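Local coordinates for protein sugar kinase (Agrobacterium tumefaciens, PDB 2RBC) that probably phosphorylates a sugar with ATP, as a putative ribokinase of the pfkB family of carbohydrate kinases, at residues Ser71-Gly80 with Arg313-Thr322. Sequence-based numbering, arbitrary orientation.
Sequences SAAYAVHRMG and RIGAPTREET. With SO4 (sulfate ion), chain D.
A cation-pi contact joins R313 to Y74: R313 CZ lies 4.4 Å from the centroid of the Y74 ring, 14° off its normal, and NH1 sits over the ring centre. The guanidinium and ring planes stand 62° apart rather than stacking flat, and A65 and S105 hold its NE and NH2. R78 CG lies against the opposite ring face, toward its rim. Among hydrogen bonds, R78 clasps A316 O side-on, with NE at 3.0 Å and NH2 at 3.1 Å from that oxygen. Bends at chi2 and chi3 curl the guanidinium back to it; NH2 also reaches SO4 O1 at 2.9 Å. Water 1 ties Y74 OH to the A316 and I314 carbonyls. In this pfkB-family fold, the contact lays the end of helix 68-78, closed by a Schellman motif at G80, against the start of helix 319-330, where T318 and E321 form a capping box. There R319 NH1 meets M79 O at 2.9 Å, nearly along the C=O axis, while E323 and E288 pair with NE and NH2. In the packing, A316 CB touches Y74 CE2 (3.6 Å), and selenomethionine M79 crosses T322 at about a right angle, its SE 3.4 Å from T322 OG1, beside L298.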
ATOM      1  N   SER A  71     -11.044  14.131  -4.550  1.00 20.70           N
ATOM      2  CA  SER A  71     -11.747  14.388  -3.314  1.00 20.83           C
ATOM      3  C   SER A  71     -12.658  15.635  -3.433  1.00 21.22           C
ATOM      4  O   SER A  71     -13.735  15.687  -2.856  1.00 22.37           O
ATOM      5  CB  SER A  71     -10.708  14.596  -2.198  1.00 21.09           C
ATOM      6  OG  SER A  71     -10.039  13.373  -1.868  1.00 19.62           O
ATOM      7  N   ALA A  72     -12.175  16.654  -4.133  1.00 21.24           N
ATOM      8  CA  ALA A  72     -12.955  17.843  -4.453  1.00 20.42           C
ATOM      9  C   ALA A  72     -14.180  17.416  -5.260  1.00 20.21           C
ATOM     10  O   ALA A  72     -15.295  17.854  -4.975  1.00 20.69           O
ATOM     11  CB  ALA A  72     -12.098  18.889  -5.270  1.00 19.83           C
ATOM     12  N   ALA A  73     -13.974  16.562  -6.261  1.00 19.62           N
ATOM     13  CA  ALA A  73     -15.080  16.020  -7.029  1.00 19.99           C
ATOM     14  C   ALA A  73     -16.105  15.276  -6.152  1.00 20.73           C
ATOM     15  O   ALA A  73     -17.291  15.435  -6.323  1.00 21.23           O
ATOM     16  CB  ALA A  73     -14.580  15.127  -8.212  1.00 19.86           C
ATOM     17  N   TYR A  74     -15.614  14.400  -5.266  1.00 21.57           N
ATOM     18  CA  TYR A  74     -16.464  13.723  -4.329  1.00 21.19           C
ATOM     19  C   TYR A  74     -17.271  14.708  -3.476  1.00 20.02           C
ATOM     20  O   TYR A  74     -18.462  14.532  -3.282  1.00 21.55           O
ATOM     21  CB  TYR A  74     -15.636  12.788  -3.468  1.00 21.72           C
ATOM     22  CG  TYR A  74     -16.448  11.975  -2.499  1.00 21.55           C
ATOM     23  CD1 TYR A  74     -17.416  11.093  -2.947  1.00 20.46           C
ATOM     24  CD2 TYR A  74     -16.253  12.094  -1.144  1.00 22.41           C
ATOM     25  CE1 TYR A  74     -18.181  10.358  -2.073  1.00 23.26           C
ATOM     26  CE2 TYR A  74     -16.990  11.326  -0.245  1.00 21.73           C
ATOM     27  CZ  TYR A  74     -17.966  10.474  -0.718  1.00 20.71           C
ATOM     28  OH  TYR A  74     -18.700   9.707   0.171  1.00 20.88           O
ATOM     29  N   ALA A  75     -16.634  15.758  -3.000  1.00 21.31           N
ATOM     30  CA  ALA A  75     -17.324  16.804  -2.234  1.00 20.14           C
ATOM     31  C   ALA A  75     -18.415  17.500  -3.045  1.00 21.54           C
ATOM     32  O   ALA A  75     -19.500  17.765  -2.531  1.00 20.54           O
ATOM     33  CB  ALA A  75     -16.314  17.819  -1.692  1.00 21.56           C
ATOM     34  N   VAL A  76     -18.147  17.793  -4.316  1.00 21.62           N
ATOM     35  CA  VAL A  76     -19.180  18.366  -5.177  1.00 20.45           C
ATOM     36  C   VAL A  76     -20.424  17.478  -5.193  1.00 20.67           C
ATOM     37  O   VAL A  76     -21.539  17.974  -5.029  1.00 20.82           O
ATOM     38  CB  VAL A  76     -18.669  18.632  -6.631  1.00 20.14           C
ATOM     39  CG1 VAL A  76     -19.878  18.979  -7.566  1.00 21.21           C
ATOM     40  CG2 VAL A  76     -17.634  19.769  -6.622  1.00 18.76           C
ATOM     41  N   HIS A  77     -20.225  16.180  -5.421  1.00 20.44           N
ATOM     42  CA  HIS A  77     -21.299  15.206  -5.404  1.00 20.24           C
ATOM     43  C   HIS A  77     -22.048  15.179  -4.063  1.00 19.94           C
ATOM     44  O   HIS A  77     -23.279  15.290  -4.015  1.00 21.21           O
ATOM     45  CB  HIS A  77     -20.732  13.815  -5.692  1.00 20.13           C
ATOM     46  CG  HIS A  77     -21.663  12.712  -5.344  1.00 20.91           C
ATOM     47  ND1 HIS A  77     -22.821  12.465  -6.051  1.00 23.23           N
ATOM     48  CD2 HIS A  77     -21.604  11.779  -4.370  1.00 20.83           C
ATOM     49  CE1 HIS A  77     -23.432  11.423  -5.514  1.00 24.29           C
ATOM     50  NE2 HIS A  77     -22.715  11.000  -4.486  1.00 23.76           N
ATOM     51  N   ARG A  78     -21.295  15.069  -2.982  1.00 19.96           N
ATOM     52  CA  ARG A  78     -21.887  14.959  -1.655  1.00 19.81           C
ATOM     53  C   ARG A  78     -22.707  16.199  -1.310  1.00 19.94           C
ATOM     54  O   ARG A  78     -23.713  16.096  -0.607  1.00 19.36           O
ATOM     55  CB  ARG A  78     -20.819  14.779  -0.602  1.00 19.00           C
ATOM     56  CG  ARG A  78     -20.094  13.432  -0.676  1.00 19.56           C
ATOM     57  CD  ARG A  78     -20.995  12.313  -0.211  1.00 21.21           C
ATOM     58  NE  ARG A  78     -21.134  12.346   1.243  1.00 22.06           N
ATOM     59  CZ  ARG A  78     -21.954  11.582   1.945  1.00 22.71           C
ATOM     60  NH1 ARG A  78     -22.774  10.746   1.344  1.00 21.82           N
ATOM     61  NH2 ARG A  78     -21.998  11.697   3.267  1.00 24.51           N
HETATM   62  N   MSE A  79     -22.262  17.342  -1.829  1.00 20.28           N
HETATM   63  CA  MSE A  79     -22.896  18.632  -1.565  1.00 21.26           C
HETATM   64  C   MSE A  79     -24.024  18.990  -2.536  1.00 21.63           C
HETATM   65  O   MSE A  79     -24.536  20.104  -2.509  1.00 19.47           O
HETATM   66  CB  MSE A  79     -21.849  19.715  -1.578  1.00 21.97           C
HETATM   67  CG  MSE A  79     -20.797  19.581  -0.495  1.00 21.21           C
HETATM   68 SE   MSE A  79     -21.512  19.651   1.344  0.80 30.91          SE
HETATM   69  CE  MSE A  79     -21.616  21.598   1.551  1.00 19.95           C
ATOM     70  N   GLY A  80     -24.403  18.041  -3.379  1.00 22.41           N
ATOM     71  CA  GLY A  80     -25.617  18.156  -4.176  1.00 23.39           C
ATOM     72  C   GLY A  80     -25.380  18.581  -5.613  1.00 24.40           C
ATOM     73  O   GLY A  80     -26.327  18.889  -6.325  1.00 24.25           O
ATOM     74  N   ARG A 313     -11.097  11.442   2.408  1.00 21.62           N
ATOM     75  CA  ARG A 313     -12.330  12.048   1.924  1.00 21.82           C
ATOM     76  C   ARG A 313     -13.629  11.403   2.423  1.00 22.38           C
ATOM     77  O   ARG A 313     -14.711  11.988   2.232  1.00 20.48           O
ATOM     78  CB  ARG A 313     -12.332  12.092   0.387  1.00 22.14           C
ATOM     79  CG  ARG A 313     -12.338  10.752  -0.322  1.00 21.79           C
ATOM     80  CD  ARG A 313     -12.778  10.862  -1.775  1.00 22.92           C
ATOM     81  NE  ARG A 313     -12.748   9.578  -2.444  1.00 22.11           N
ATOM     82  CZ  ARG A 313     -13.751   8.699  -2.472  1.00 22.75           C
ATOM     83  NH1 ARG A 313     -14.923   8.971  -1.908  1.00 23.83           N
ATOM     84  NH2 ARG A 313     -13.568   7.526  -3.054  1.00 23.33           N
ATOM     85  N   ILE A 314     -13.547  10.236   3.086  1.00 22.27           N
ATOM     86  CA  ILE A 314     -14.735   9.414   3.366  1.00 21.85           C
ATOM     87  C   ILE A 314     -15.701  10.113   4.299  1.00 22.52           C
ATOM     88  O   ILE A 314     -16.885   9.877   4.231  1.00 23.65           O
ATOM     89  CB  ILE A 314     -14.371   7.985   3.888  1.00 21.27           C
ATOM     90  CG1 ILE A 314     -15.472   6.988   3.505  1.00 23.99           C
ATOM     91  CG2 ILE A 314     -14.098   7.972   5.390  1.00 21.80           C
ATOM     92  CD1 ILE A 314     -15.905   7.115   2.032  1.00 23.67           C
ATOM     93  N   GLY A 315     -15.196  11.018   5.121  1.00 22.81           N
ATOM     94  CA  GLY A 315     -16.061  11.843   5.966  1.00 22.14           C
ATOM     95  C   GLY A 315     -16.769  13.020   5.318  1.00 21.78           C
ATOM     96  O   GLY A 315     -17.394  13.808   6.037  1.00 21.45           O
ATOM     97  N   ALA A 316     -16.631  13.201   4.001  1.00 20.82           N
ATOM     98  CA  ALA A 316     -17.236  14.360   3.331  1.00 21.04           C
ATOM     99  C   ALA A 316     -18.738  14.341   3.649  1.00 19.60           C
ATOM    100  O   ALA A 316     -19.395  13.348   3.407  1.00 19.62           O
ATOM    101  CB  ALA A 316     -16.989  14.323   1.832  1.00 19.86           C
ATOM    102  N   PRO A 317     -19.264  15.417   4.253  1.00 20.30           N
ATOM    103  CA  PRO A 317     -20.707  15.418   4.584  1.00 19.66           C
ATOM    104  C   PRO A 317     -21.646  15.673   3.419  1.00 20.42           C
ATOM    105  O   PRO A 317     -21.244  16.185   2.374  1.00 20.52           O
ATOM    106  CB  PRO A 317     -20.822  16.570   5.580  1.00 20.22           C
ATOM    107  CG  PRO A 317     -19.812  17.514   5.149  1.00 19.86           C
ATOM    108  CD  PRO A 317     -18.623  16.659   4.708  1.00 19.29           C
ATOM    109  N   THR A 318     -22.903  15.328   3.640  1.00 21.49           N
ATOM    110  CA  THR A 318     -23.984  15.704   2.774  1.00 21.73           C
ATOM    111  C   THR A 318     -24.236  17.196   2.865  1.00 21.50           C
ATOM    112  O   THR A 318     -23.771  17.862   3.804  1.00 22.17           O
ATOM    113  CB  THR A 318     -25.270  14.908   3.077  1.00 21.66           C
ATOM    114  OG1 THR A 318     -25.918  15.416   4.256  1.00 21.33           O
ATOM    115  CG2 THR A 318     -24.950  13.412   3.202  1.00 21.58           C
ATOM    116  N   ARG A 319     -24.969  17.717   1.871  1.00 20.81           N
ATOM    117  CA  ARG A 319     -25.319  19.111   1.845  1.00 20.57           C
ATOM    118  C   ARG A 319     -26.186  19.450   3.077  1.00 20.24           C
ATOM    119  O   ARG A 319     -25.970  20.461   3.755  1.00 20.71           O
ATOM    120  CB  ARG A 319     -26.078  19.425   0.556  1.00 21.08           C
ATOM    121  CG  ARG A 319     -26.445  20.858   0.331  1.00 22.20           C
ATOM    122  CD  ARG A 319     -25.214  21.779   0.415  1.00 22.66           C
ATOM    123  NE  ARG A 319     -25.514  23.176   0.085  1.00 22.68           N
ATOM    124  CZ  ARG A 319     -25.389  23.690  -1.138  1.00 24.63           C
ATOM    125  NH1 ARG A 319     -24.998  22.928  -2.155  1.00 22.10           N
ATOM    126  NH2 ARG A 319     -25.650  24.970  -1.346  1.00 23.77           N
ATOM    127  N   GLU A 320     -27.137  18.559   3.340  0.60 20.75           N
ATOM    128  CA  GLU A 320     -28.057  18.648   4.465  0.60 20.60           C
ATOM    129  C   GLU A 320     -27.319  18.703   5.817  0.60 20.17           C
ATOM    130  O   GLU A 320     -27.579  19.572   6.648  0.60 20.24           O
ATOM    131  CB  GLU A 320     -29.005  17.452   4.425  0.60 20.93           C
ATOM    132  CG  GLU A 320     -29.968  17.417   3.207  0.60 21.90           C
ATOM    133  CD  GLU A 320     -29.269  17.204   1.846  0.60 24.26           C
ATOM    134  OE1 GLU A 320     -28.207  16.502   1.794  0.60 14.67           O
ATOM    135  OE2 GLU A 320     -29.798  17.775   0.843  0.60 26.46           O
ATOM    136  N   GLU A 321     -26.373  17.793   6.008  1.00 20.85           N
ATOM    137  CA  GLU A 321     -25.555  17.746   7.239  1.00 20.83           C
ATOM    138  C   GLU A 321     -24.793  19.038   7.441  1.00 20.42           C
ATOM    139  O   GLU A 321     -24.752  19.562   8.563  1.00 19.97           O
ATOM    140  CB  GLU A 321     -24.573  16.571   7.252  1.00 21.28           C
ATOM    141  CG  GLU A 321     -25.247  15.258   7.462  1.00 22.18           C
ATOM    142  CD  GLU A 321     -24.405  14.056   7.156  1.00 21.04           C
ATOM    143  OE1 GLU A 321     -23.272  14.153   6.590  1.00 22.20           O
ATOM    144  OE2 GLU A 321     -24.908  12.962   7.491  1.00 22.43           O
ATOM    145  N   THR A 322     -24.205  19.556   6.356  1.00 20.26           N
ATOM    146  CA  THR A 322     -23.481  20.837   6.383  1.00 19.95           C
ATOM    147  C   THR A 322     -24.415  22.024   6.692  1.00 20.36           C
ATOM    148  O   THR A 322     -24.108  22.865   7.564  1.00 20.07           O
ATOM    149  CB  THR A 322     -22.682  21.088   5.059  1.00 20.15           C
ATOM    150  OG1 THR A 322     -21.932  19.906   4.679  1.00 18.91           O
ATOM    151  CG2 THR A 322     -21.694  22.295   5.224  1.00 19.07           C
TER
HETATM  152  S   SO4 D 324     -24.615   8.819   3.621  1.00 87.28           S
HETATM  153  O1  SO4 D 324     -23.743   9.724   4.371  1.00 87.39           O
HETATM  154  O2  SO4 D 324     -23.838   8.064   2.635  1.00 87.87           O
HETATM  155  O3  SO4 D 324     -25.162   7.810   4.530  1.00 88.04           O
HETATM  156  O4  SO4 D 324     -25.691   9.607   3.001  1.00 86.48           O
HETATM  157  O   HOH W   1     -18.826  10.596   2.554  1.00 19.14           O
HETATM  158  O   HOH W   2     -26.788  16.079  -0.382  1.00 26.94           O